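Local coordinates for protein gamma-glutamyl phosphate reductase (PDB 1O20) that probably catalyses the NADPH-dependent reduction of gamma-glutamyl phosphate to glutamate gamma-semialdehyde, the second of two steps from glutamate on the route to proline, at residues Asn39-Lys44 against Glu175-Thr180; Asp28-Ala33 against Thr180-Ser185; His294-Arg299 against Leu326-Lys331. All coordinates share one frame; numbering follows the deposited sequence. Where two conformers were deposited one is given.

Contact 1: Asn39-Lys44 against Glu175-Thr180; sequences NKAIKK and EALKET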
loop_
_atom_site.group_PDB
_atom_site.type_symbol
_atom_site.label_atom_id
_atom_site.label_comp_id
_atom_site.label_asym_id
_atom_site.label_seq_id
_atom_site.Cartn_x
_atom_site.Cartn_y
_atom_site.Cartn_z
ATOM N N ASN A 39 -4.499 -21.322 -7.377
ATOM C CA ASN A 39 -4.669 -21.677 -5.969
ATOM C C ASN A 39 -3.787 -22.885 -5.557
ATOM O O ASN A 39 -3.262 -22.929 -4.440
ATOM C CB ASN A 39 -6.107 -22.041 -5.652
ATOM C CG ASN A 39 -7.020 -20.850 -5.547
ATOM O OD1 ASN A 39 -6.573 -19.683 -5.497
ATOM N ND2 ASN A 39 -8.346 -21.133 -5.527
ATOM N N LYS A 40 -3.664 -23.858 -6.434
ATOM C CA LYS A 40 -2.791 -25.024 -6.212
ATOM C C LYS A 40 -1.322 -24.560 -6.069
ATOM O O LYS A 40 -0.633 -24.964 -5.120
ATOM C CB LYS A 40 -2.887 -26.009 -7.367
ATOM C CG LYS A 40 -2.290 -27.383 -7.092
ATOM C CD LYS A 40 -2.211 -28.216 -8.361
ATOM C CE LYS A 40 -1.250 -29.433 -8.165
ATOM N NZ LYS A 40 -1.294 -30.412 -9.294
ATOM N N ALA A 41 -0.881 -23.689 -6.977
ATOM C CA ALA A 41 0.462 -23.082 -6.907
ATOM C C ALA A 41 0.694 -22.341 -5.580
ATOM O O ALA A 41 1.743 -22.511 -4.981
ATOM C CB ALA A 41 0.714 -22.164 -8.058
ATOM N N ILE A 42 -0.287 -21.568 -5.132
ATOM C CA ILE A 42 -0.191 -20.770 -3.917
ATOM C C ILE A 42 -0.203 -21.664 -2.677
ATOM O O ILE A 42 0.517 -21.402 -1.706
ATOM C CB ILE A 42 -1.308 -19.668 -3.877
ATOM C CG1 ILE A 42 -1.094 -18.680 -5.028
ATOM C CG2 ILE A 42 -1.307 -18.937 -2.544
ATOM C CD1 ILE A 42 -2.184 -17.704 -5.220
ATOM N N LYS A 43 -0.976 -22.741 -2.726
ATOM C CA LYS A 43 -0.984 -23.730 -1.663
ATOM C C LYS A 43 0.388 -24.415 -1.553
ATOM O O LYS A 43 0.906 -24.615 -0.445
ATOM C CB LYS A 43 -2.082 -24.785 -1.917
ATOM C CG LYS A 43 -2.125 -25.946 -0.927
ATOM C CD LYS A 43 -2.346 -25.450 0.499
ATOM C CE LYS A 43 -3.090 -26.436 1.400
ATOM N NZ LYS A 43 -3.414 -25.779 2.742
ATOM N N LYS A 44 0.941 -24.814 -2.698
ATOM C CA LYS A 44 2.272 -25.375 -2.742
ATOM C C LYS A 44 3.347 -24.385 -2.270
ATOM O O LYS A 44 4.359 -24.827 -1.681
ATOM C CB LYS A 44 2.609 -25.921 -4.144
ATOM C CG LYS A 44 1.798 -27.193 -4.408
ATOM C CD LYS A 44 1.846 -27.702 -5.811
ATOM C CE LYS A 44 1.362 -29.180 -5.839
ATOM N NZ LYS A 44 2.259 -30.100 -5.088
ATOM N N GLU A 175 10.151 -23.924 -6.503
ATOM C CA GLU A 175 9.997 -25.365 -6.250
ATOM C C GLU A 175 8.516 -25.710 -6.252
ATOM O O GLU A 175 8.118 -26.742 -6.764
ATOM C CB GLU A 175 10.505 -25.749 -4.875
ATOM C CG GLU A 175 11.946 -26.111 -4.752
ATOM C CD GLU A 175 12.193 -26.680 -3.355
ATOM O OE1 GLU A 175 11.997 -27.910 -3.173
ATOM O OE2 GLU A 175 12.545 -25.894 -2.450
ATOM N N ALA A 176 7.694 -24.861 -5.632
ATOM C CA ALA A 176 6.260 -25.104 -5.632
ATOM C C ALA A 176 5.701 -25.010 -7.038
ATOM O O ALA A 176 4.900 -25.840 -7.421
ATOM C CB ALA A 176 5.548 -24.158 -4.731
ATOM N N LEU A 177 6.095 -23.991 -7.785
ATOM C CA LEU A 177 5.539 -23.733 -9.115
ATOM C C LEU A 177 5.824 -24.901 -10.043
ATOM O O LEU A 177 5.001 -25.262 -10.887
ATOM C CB LEU A 177 6.143 -22.444 -9.733
ATOM C CG LEU A 177 5.733 -21.110 -9.094
ATOM C CD1 LEU A 177 6.255 -19.952 -9.894
ATOM C CD2 LEU A 177 4.263 -21.026 -8.974
ATOM N N LYS A 178 7.011 -25.464 -9.889
ATOM C CA LYS A 178 7.461 -26.609 -10.675
ATOM C C LYS A 178 6.527 -27.833 -10.528
ATOM O O LYS A 178 6.545 -28.693 -11.368
ATOM C CB LYS A 178 8.872 -27.037 -10.243
ATOM C CG LYS A 178 9.994 -26.673 -11.211
ATOM C CD LYS A 178 10.880 -27.895 -11.541
ATOM C CE LYS A 178 11.912 -28.213 -10.458
ATOM N NZ LYS A 178 13.199 -28.778 -11.064
ATOM N N GLU A 179 5.744 -27.911 -9.464
ATOM C CA GLU A 179 4.815 -29.018 -9.277
ATOM C C GLU A 179 3.435 -28.711 -9.821
ATOM O O GLU A 179 2.499 -29.452 -9.555
ATOM C CB GLU A 179 4.720 -29.353 -7.790
ATOM C CG GLU A 179 5.980 -30.030 -7.237
ATOM C CD GLU A 179 5.970 -30.212 -5.739
ATOM O OE1 GLU A 179 4.910 -29.979 -5.100
ATOM O OE2 GLU A 179 7.036 -30.590 -5.190
ATOM N N THR A 180 3.307 -27.613 -10.564
ATOM C CA THR A 180 2.078 -27.250 -11.227
ATOM C C THR A 180 2.330 -26.952 -12.717
ATOM O O THR A 180 3.457 -27.068 -13.211
ATOM C CB THR A 180 1.461 -25.978 -10.563
ATOM O OG1 THR A 180 2.234 -24.819 -10.923
ATOM C CG2 THR A 180 1.596 -26.032 -9.064
#

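Contact 2: Asp28-Ala33 against Thr180-Ser185; sequences DVLRNA and TEIPES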
loop_
_atom_site.group_PDB
_atom_site.type_symbol
_atom_site.label_atom_id
_atom_site.label_comp_id
_atom_site.label_asym_id
_atom_site.label_seq_id
_atom_site.Cartn_x
_atom_site.Cartn_y
_atom_site.Cartn_z
ATOM N N ASP A 28 2.148 -15.481 -20.672
ATOM C CA ASP A 28 1.276 -16.039 -21.704
ATOM C C ASP A 28 0.522 -17.274 -21.217
ATOM O O ASP A 28 -0.638 -17.486 -21.581
ATOM C CB ASP A 28 2.060 -16.338 -22.986
ATOM C CG ASP A 28 1.145 -16.496 -24.201
ATOM O OD1 ASP A 28 0.010 -15.968 -24.158
ATOM O OD2 ASP A 28 1.447 -17.159 -25.221
ATOM N N VAL A 29 1.176 -18.084 -20.382
ATOM C CA VAL A 29 0.551 -19.236 -19.737
ATOM C C VAL A 29 -0.272 -18.849 -18.511
ATOM O O VAL A 29 -1.444 -19.210 -18.400
ATOM C CB VAL A 29 1.624 -20.265 -19.345
ATOM C CG1 VAL A 29 1.025 -21.432 -18.584
ATOM C CG2 VAL A 29 2.410 -20.772 -20.624
ATOM N N LEU A 30 0.310 -18.086 -17.590
ATOM C CA LEU A 30 -0.369 -17.788 -16.331
ATOM C C LEU A 30 -1.700 -17.028 -16.541
ATOM O O LEU A 30 -2.670 -17.320 -15.867
ATOM C CB LEU A 30 0.533 -16.977 -15.397
ATOM C CG LEU A 30 -0.044 -16.466 -14.088
ATOM C CD1 LEU A 30 -0.619 -17.609 -13.220
ATOM C CD2 LEU A 30 1.016 -15.710 -13.347
ATOM N N ARG A 31 -1.738 -16.099 -17.495
ATOM C CA ARG A 31 -2.876 -15.195 -17.652
ATOM C C ARG A 31 -4.162 -15.977 -17.953
ATOM O O ARG A 31 -5.258 -15.491 -17.682
ATOM C CB ARG A 31 -2.600 -14.167 -18.730
ATOM C CG ARG A 31 -2.644 -14.662 -20.173
ATOM C CD ARG A 31 -2.015 -13.736 -21.171
ATOM N NE ARG A 31 -1.980 -14.317 -22.506
ATOM C CZ ARG A 31 -2.934 -14.192 -23.397
ATOM N NH1 ARG A 31 -4.056 -13.503 -23.125
ATOM N NH2 ARG A 31 -2.801 -14.801 -24.548
ATOM N N ASN A 32 -4.021 -17.200 -18.462
ATOM C CA ASN A 32 -5.177 -18.028 -18.797
ATOM C C ASN A 32 -5.341 -19.269 -17.936
ATOM O O ASN A 32 -6.202 -20.069 -18.198
ATOM C CB ASN A 32 -5.128 -18.424 -20.277
ATOM C CG ASN A 32 -5.513 -17.277 -21.197
ATOM O OD1 ASN A 32 -4.793 -16.973 -22.107
ATOM N ND2 ASN A 32 -6.653 -16.660 -20.955
ATOM N N ALA A 33 -4.524 -19.412 -16.896
ATOM C CA ALA A 33 -4.673 -20.466 -15.902
ATOM C C ALA A 33 -5.988 -20.337 -15.160
ATOM O O ALA A 33 -6.445 -19.221 -14.853
ATOM C CB ALA A 33 -3.494 -20.393 -14.891
ATOM N N THR A 180 3.307 -27.613 -10.564
ATOM C CA THR A 180 2.078 -27.250 -11.227
ATOM C C THR A 180 2.330 -26.952 -12.717
ATOM O O THR A 180 3.457 -27.068 -13.211
ATOM C CB THR A 180 1.461 -25.978 -10.563
ATOM O OG1 THR A 180 2.234 -24.819 -10.923
ATOM C CG2 THR A 180 1.596 -26.032 -9.064
ATOM N N GLU A 181 1.281 -26.465 -13.374
ATOM C CA GLU A 181 1.339 -26.041 -14.763
ATOM C C GLU A 181 1.711 -24.561 -14.878
ATOM O O GLU A 181 1.816 -24.041 -15.961
ATOM C CB GLU A 181 -0.016 -26.262 -15.442
ATOM C CG GLU A 181 -0.323 -27.733 -15.704
ATOM C CD GLU A 181 -1.750 -27.983 -16.208
ATOM O OE1 GLU A 181 -2.454 -27.006 -16.643
ATOM O OE2 GLU A 181 -2.170 -29.184 -16.147
ATOM N N ILE A 182 1.817 -23.877 -13.746
ATOM C CA ILE A 182 2.218 -22.473 -13.754
ATOM C C ILE A 182 3.724 -22.496 -13.882
ATOM O O ILE A 182 4.382 -23.089 -13.027
ATOM C CB ILE A 182 1.832 -21.782 -12.421
ATOM C CG1 ILE A 182 0.367 -21.974 -12.027
ATOM C CG2 ILE A 182 2.211 -20.333 -12.448
ATOM C CD1 ILE A 182 -0.615 -21.411 -12.910
ATOM N N PRO A 183 4.287 -21.851 -14.905
ATOM C CA PRO A 183 5.726 -21.908 -15.130
ATOM C C PRO A 183 6.481 -21.310 -13.956
ATOM O O PRO A 183 6.074 -20.348 -13.311
ATOM C CB PRO A 183 5.926 -21.078 -16.392
ATOM C CG PRO A 183 4.600 -21.080 -17.040
ATOM C CD PRO A 183 3.626 -21.024 -15.930
ATOM N N GLU A 184 7.609 -21.925 -13.710
ATOM C CA GLU A 184 8.522 -21.557 -12.652
ATOM C C GLU A 184 8.998 -20.116 -12.882
ATOM O O GLU A 184 9.185 -19.358 -11.951
ATOM C CB GLU A 184 9.704 -22.522 -12.765
ATOM C CG GLU A 184 10.579 -22.561 -11.599
ATOM C CD GLU A 184 11.708 -23.533 -11.794
ATOM O OE1 GLU A 184 11.939 -23.986 -12.944
ATOM O OE2 GLU A 184 12.359 -23.808 -10.787
ATOM N N SER A 185 9.125 -19.754 -14.148
ATOM C CA SER A 185 9.569 -18.419 -14.558
ATOM C C SER A 185 8.467 -17.344 -14.440
ATOM O O SER A 185 8.659 -16.182 -14.816
ATOM C CB SER A 185 10.149 -18.457 -15.987
ATOM O OG SER A 185 9.254 -19.138 -16.852
#

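Contact 3: His294-Arg299 against Leu326-Lys331; sequences HGVEVR and LIIAIK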
loop_
_atom_site.group_PDB
_atom_site.type_symbol
_atom_site.label_atom_id
_atom_site.label_comp_id
_atom_site.label_asym_id
_atom_site.label_seq_id
_atom_site.Cartn_x
_atom_site.Cartn_y
_atom_site.Cartn_z
ATOM N N HIS A 294 0.591 9.757 25.945
ATOM C CA HIS A 294 1.030 8.723 25.011
ATOM C C HIS A 294 2.398 9.015 24.374
ATOM O O HIS A 294 2.773 8.403 23.369
ATOM C CB HIS A 294 -0.021 8.539 23.928
ATOM C CG HIS A 294 -1.260 7.882 24.417
ATOM N ND1 HIS A 294 -2.339 8.593 24.910
ATOM C CD2 HIS A 294 -1.580 6.568 24.539
ATOM C CE1 HIS A 294 -3.279 7.747 25.293
ATOM N NE2 HIS A 294 -2.850 6.513 25.059
ATOM N N GLY A 295 3.134 9.933 24.986
ATOM C CA GLY A 295 4.463 10.295 24.545
ATOM C C GLY A 295 4.519 11.169 23.294
ATOM O O GLY A 295 5.554 11.219 22.658
ATOM N N VAL A 296 3.454 11.886 22.975
ATOM C CA VAL A 296 3.421 12.679 21.745
ATOM C C VAL A 296 3.957 14.092 21.996
ATOM O O VAL A 296 3.550 14.781 22.943
ATOM C CB VAL A 296 2.034 12.701 21.102
ATOM C CG1 VAL A 296 2.013 13.618 19.913
ATOM C CG2 VAL A 296 1.634 11.292 20.657
ATOM N N GLU A 297 4.922 14.476 21.155
ATOM C CA GLU A 297 5.428 15.847 21.082
ATOM C C GLU A 297 4.445 16.722 20.271
ATOM O O GLU A 297 4.225 16.495 19.082
ATOM C CB GLU A 297 6.827 15.907 20.436
ATOM C CG GLU A 297 7.326 17.342 20.288
ATOM C CD GLU A 297 8.663 17.469 19.592
ATOM O OE1 GLU A 297 9.553 16.629 19.828
ATOM O OE2 GLU A 297 8.827 18.448 18.841
ATOM N N VAL A 298 3.884 17.726 20.916
ATOM C CA VAL A 298 2.820 18.529 20.336
ATOM C C VAL A 298 3.373 19.852 19.895
ATOM O O VAL A 298 4.024 20.552 20.667
ATOM C CB VAL A 298 1.729 18.751 21.325
ATOM C CG1 VAL A 298 0.694 19.687 20.771
ATOM C CG2 VAL A 298 1.105 17.369 21.714
ATOM N N ARG A 299 3.178 20.175 18.626
ATOM C CA ARG A 299 3.557 21.458 18.101
ATOM C C ARG A 299 2.267 22.175 17.771
ATOM O O ARG A 299 1.243 21.530 17.544
ATOM C CB ARG A 299 4.397 21.301 16.842
ATOM C CG ARG A 299 5.536 20.328 17.041
ATOM C CD ARG A 299 6.562 20.274 15.911
ATOM N NE ARG A 299 7.661 19.399 16.330
ATOM C CZ ARG A 299 8.610 18.969 15.535
ATOM N NH1 ARG A 299 8.585 19.293 14.248
ATOM N NH2 ARG A 299 9.555 18.175 16.008
ATOM N N LEU A 326 5.853 9.970 17.037
ATOM C CA LEU A 326 4.938 10.518 18.018
ATOM C C LEU A 326 5.141 12.018 18.113
ATOM O O LEU A 326 5.612 12.553 19.127
ATOM C CB LEU A 326 5.160 9.836 19.366
ATOM C CG LEU A 326 4.703 8.388 19.345
ATOM C CD1 LEU A 326 5.361 7.591 20.495
ATOM C CD2 LEU A 326 3.178 8.358 19.439
ATOM N N ILE A 327 4.821 12.683 17.009
ATOM C CA ILE A 327 4.852 14.132 16.893
ATOM C C ILE A 327 3.539 14.523 16.182
ATOM O O ILE A 327 3.010 13.764 15.333
ATOM C CB ILE A 327 6.047 14.587 16.061
ATOM C CG1 ILE A 327 7.347 14.012 16.604
ATOM C CG2 ILE A 327 6.121 16.122 16.027
ATOM C CD1 ILE A 327 8.593 14.249 15.749
ATOM N N ILE A 328 3.008 15.682 16.538
ATOM C CA ILE A 328 1.782 16.159 15.903
ATOM C C ILE A 328 1.813 17.675 15.851
ATOM O O ILE A 328 2.371 18.340 16.751
ATOM C CB ILE A 328 0.505 15.599 16.644
ATOM C CG1 ILE A 328 -0.711 15.656 15.722
ATOM C CG2 ILE A 328 0.259 16.335 17.969
ATOM C CD1 ILE A 328 -1.961 14.954 16.218
ATOM N N ALA A 329 1.277 18.259 14.790
ATOM C CA ALA A 329 1.109 19.708 14.778
ATOM C C ALA A 329 -0.364 20.060 14.773
ATOM O O ALA A 329 -1.178 19.425 14.070
ATOM C CB ALA A 329 1.837 20.337 13.641
ATOM N N ILE A 330 -0.714 21.046 15.590
ATOM C CA ILE A 330 -2.107 21.427 15.798
ATOM C C ILE A 330 -2.271 22.825 15.292
ATOM O O ILE A 330 -1.429 23.686 15.600
ATOM C CB ILE A 330 -2.471 21.357 17.313
ATOM C CG1 ILE A 330 -2.228 19.940 17.866
ATOM C CG2 ILE A 330 -3.895 21.815 17.531
ATOM C CD1 ILE A 330 -2.650 19.713 19.296
ATOM N N LYS A 331 -3.326 23.076 14.511
ATOM C CA LYS A 331 -3.729 24.436 14.119
ATOM C C LYS A 331 -5.188 24.738 14.472
ATOM O O LYS A 331 -6.067 23.908 14.244
ATOM C CB LYS A 331 -3.574 24.613 12.595
ATOM C CG LYS A 331 -4.136 25.935 12.062
ATOM C CD LYS A 331 -3.301 26.441 10.903
ATOM C CE LYS A 331 -3.806 27.728 10.266
ATOM N NZ LYS A 331 -3.083 27.921 8.937
#

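Contact 1: Asn39-Lys44 against Glu175-Thr180
Lys44 starts with CG anti to its carbonyl carbon (chi1 -71°) and stays extended as far as CE, where a bend (chi4 -65°) turns NZ onto Glu179. That nitrogen, Lys44 NZ, donates to Glu179 OE1 at 2.7 Å, a salt bridge that meets the oxygen on its anti side, 19° out of the carboxylate plane. On the way, Lys44 CD passes Thr180 CG2 at 3.7 Å, the two side chains running past each other in opposite directions. A lysine suits this place because its methylenes can pack while its charge reaches the more exposed glutamate. The contact joins helix 35-51 to the end of helix 163-177 and the type I turn Leu177 to Thr180, part of the helical packing in an aldehyde dehydrogenase-like fold. Alanines let the backbones come close: the CA atoms of Lys44 and Ala176 are 4.9 Å apart, and Lys44 CB presses on Ala176 CB at 3.5 Å, closer than two such carbons normally settle. Ala41 is similarly small, with Ala41 CB 3.8 Å from Leu177 CD2 and Ala41 CA 3.8 Å from Thr180 CG2. Ile42, which turns away from this contact, packs on Cys94 and Ile98 of helix 84-99.

Contact 2: Asp28-Ala33 against Thr180-Ser185
Thr180 OG1, a hydroxyl oxygen with two backbone partners, fixes the start of the loop whose Ile182 packs on Leu30 and Ala33. Thr180 OG1 accepts from Ile182 N at 3.0 Å (N-H...O angle 149°), which makes an ST turn, and donates to the carbonyl oxygen of Leu177. Leu177 O also takes the backbone N of Thr180, and threonine suits the spot because its short side chain can serve both neighbours at once. The contact beyond is apolar. Ile182 has CG1 anti to its carbonyl carbon (chi1 -52°), and a further turn at chi2 (-64°) brings CD1 into the angle between two methyls: Ala33 CB lies 3.6 Å from Ile182 CD1, and Leu30 CD1 lies 3.8 Å from Ile182 CD1. The length of isoleucine suits this place, since its CD1 reaches a residue as short as Ala33. Nearer the surface, Val29 CG1 rests on the proline ring, 3.7 Å from Pro183 CD, while Val29 CB faces Pro183 CG. The fixed ring offers a rigid apolar surface in an extended loop. Glu37 of helix 35-51 holds Glu181 N. The whole patch thus lies where the C-terminal end of helix 15-30 turns toward helix 35-51, against the loop that leads from helix 163-177 into strand 187-189 at the edge of a parallel sheet.

Contact 3: His294-Arg299 against Leu326-Lys331
Arg299 pairs with Ala329 and lays its side chain over Ile327 of the adjoining strand, where strands 297-300 and 327-333 run parallel in the seven-stranded sheet of the aldehyde dehydrogenase-like fold. Arg299 CB passes Ile328 O at 3.6 Å, followed by CG. With CG anti to the carbonyl carbon (chi1 -50°) and the chain extended to NE, CD moves out past Ile327 CG2, and the guanidinium lays one face on that methyl, Arg299 NE being 3.6 Å from Ile327 CG2. Arg299 NE and NH2 both donate to Glu297 OE2, each at 2.9 Å, in a side-on salt bridge from one face of the carboxylate plane, while NH1 pairs with Asp318. Arginine fits because its apolar length covers isoleucine and its flat end serves two acids. Replacing it with alanine would probably cost Glu297 and Asp318 this shared positive partner and uncover the Ile327 methyl. Four backbone bonds join the strands, among them Arg299 N to Ile328 O at 2.7 Å. On the other face Val298 and Ile328 run alongside one another in the same direction, their CG2 methyls 4.0 Å apart. Val298 packs on Leu291 and Ile330 on Leu284 of helix 277-293. That helix ends in a Schellman motif at Gly295, whose positive phi (75°) glycine adopts readily. Just beyond, the side chains of Val296 and Leu326 cross at about a right angle, Val296 CG2 lying 3.5 Å from Leu326 CD2.

In the fold
Contacts 1 and 2 form one continuous patch: their centres are 10 Å apart, they share Thr180, and Leu177 CD1 of the first touches Pro183 O of the second at 3.4 Å. Apart from that shared residue, both segments of contact 1 fall between those of contact 2 in sequence; helix 35-51 packs on the end of helix 163-177 and the turn that follows, and helix 15-30 on the loop beyond. Contact 3 comes later in the chain and lies across the molecule, its centre about 48 Å from that of contact 1 and about 51 Å from that of contact 2. In aldehyde dehydrogenases, cofactor and substrate meet between the two sheet-bearing domains; the contacts are centred 25 to 26 Å from the centre of the chain.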